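Local coordinates for protein L-Ribose isomerase (Acinetobacter, PDB 4Q0S) that isomerises the non-natural sugar L-ribose, probably to L-ribulose, in a cupin barrel that holds a cobalt ion and the bound polyol ribitol, at residues D86-P89 with T90-P94. Sequence-based numbering, arbitrary orientation.
Sequences DGLP and TGAAP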
loop_
_atom_site.group_PDB
_atom_site.type_symbol
_atom_site.label_atom_id
_atom_site.label_comp_id
_atom_site.label_asym_id
_atom_site.label_seq_id
_atom_site.Cartn_x
_atom_site.Cartn_y
_atom_site.Cartn_z
ATOM N N ASP A 86 0.096 27.576 -20.118
ATOM C CA ASP A 86 0.583 28.755 -19.407
ATOM C C ASP A 86 2.097 28.861 -19.388
ATOM O O ASP A 86 2.790 27.897 -19.057
ATOM C CB ASP A 86 0.073 28.763 -17.963
ATOM C CG ASP A 86 -1.416 28.991 -17.879
ATOM O OD1 ASP A 86 -2.188 28.040 -18.127
ATOM O OD2 ASP A 86 -1.818 30.133 -17.579
ATOM N N GLY A 87 2.606 30.040 -19.739
ATOM C CA GLY A 87 4.041 30.251 -19.740
ATOM C C GLY A 87 4.732 29.902 -21.043
ATOM O O GLY A 87 5.945 30.077 -21.168
ATOM N N LEU A 88 3.974 29.407 -22.013
ATOM C CA LEU A 88 4.545 29.047 -23.304
ATOM C C LEU A 88 4.717 30.247 -24.221
ATOM O O LEU A 88 3.917 31.180 -24.193
ATOM C CB LEU A 88 3.648 28.049 -24.034
ATOM C CG LEU A 88 3.623 26.583 -23.616
ATOM C CD1 LEU A 88 2.607 25.845 -24.476
ATOM C CD2 LEU A 88 5.002 25.977 -23.789
ATOM N N PRO A 89 5.785 30.251 -25.029
ATOM C CA PRO A 89 5.971 31.380 -25.945
ATOM C C PRO A 89 4.865 31.232 -26.985
ATOM O O PRO A 89 4.486 30.112 -27.329
ATOM C CB PRO A 89 7.366 31.135 -26.518
ATOM C CG PRO A 89 7.523 29.639 -26.425
ATOM C CD PRO A 89 6.946 29.347 -25.059
ATOM N N THR A 90 4.330 32.348 -27.466
ATOM C CA THR A 90 3.241 32.317 -28.443
ATOM C C THR A 90 3.490 31.436 -29.664
ATOM O O THR A 90 2.553 30.863 -30.218
ATOM C CB THR A 90 2.902 33.735 -28.936
ATOM O OG1 THR A 90 4.019 34.271 -29.655
ATOM C CG2 THR A 90 2.586 34.639 -27.753
ATOM N N GLY A 91 4.745 31.332 -30.085
ATOM C CA GLY A 91 5.058 30.515 -31.244
ATOM C C GLY A 91 4.729 29.043 -31.078
ATOM O O GLY A 91 4.416 28.354 -32.050
ATOM N N ALA A 92 4.791 28.558 -29.842
ATOM C CA ALA A 92 4.511 27.158 -29.541
ATOM C C ALA A 92 3.024 26.828 -29.602
ATOM O O ALA A 92 2.639 25.667 -29.487
ATOM C CB ALA A 92 5.061 26.811 -28.161
ATOM N N ALA A 93 2.194 27.849 -29.792
ATOM C CA ALA A 93 0.744 27.669 -29.846
ATOM C C ALA A 93 0.236 26.531 -30.738
ATOM O O ALA A 93 -0.602 25.731 -30.314
ATOM C CB ALA A 93 0.081 28.978 -30.257
ATOM N N PRO A 94 0.721 26.446 -31.985
ATOM C CA PRO A 94 0.254 25.373 -32.868
ATOM C C PRO A 94 0.799 23.972 -32.546
ATOM O O PRO A 94 0.335 22.979 -33.107
ATOM C CB PRO A 94 0.675 25.865 -34.251
ATOM C CG PRO A 94 1.949 26.598 -33.963
ATOM C CD PRO A 94 1.612 27.375 -32.705
#
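Pro89 and Ala92 are joined through the backbone: Ala92 N donates to Pro89 O in a bent i to i+3 bond of 3.0 Å. One residue further on, Ala93 N reaches Thr90 O at 3.1 Å, so two successive i to i+3 bonds wind the chain into a 3-10 segment that begins at Thr90. Leu88 and Pro89 are still extended, and the helical turn starts after them.

All this lies in the long loop between strands 73-82 and 101-108 of the cupin barrel; the centre of this contact is about 28 Å from the centre of the chain.

Side-chain packing lies beside the first bond. The methyl of Ala92 comes in next to the proline ring, its CB 4.1 Å from Pro89 CG. Leu88 makes a looser approach: with CD1 trans to CA (chi2 178°), CD2 and CD1 stand equally far from Ala92 CB, each at 4.5 Å. Separately, Ala92 CB sits beyond the oxygen that takes the Ala92 N-H, 3.5 Å from Pro89 O.

The loop meets a neighbouring subunit. There both carboxylate oxygens of Asp86 accept backbone N-H groups from Phe152, Ser153 and Gly154 of that subunit. Gly87 O takes a bond from its Lys196, while Ala92 packs on Tyr95 of the same neighbour.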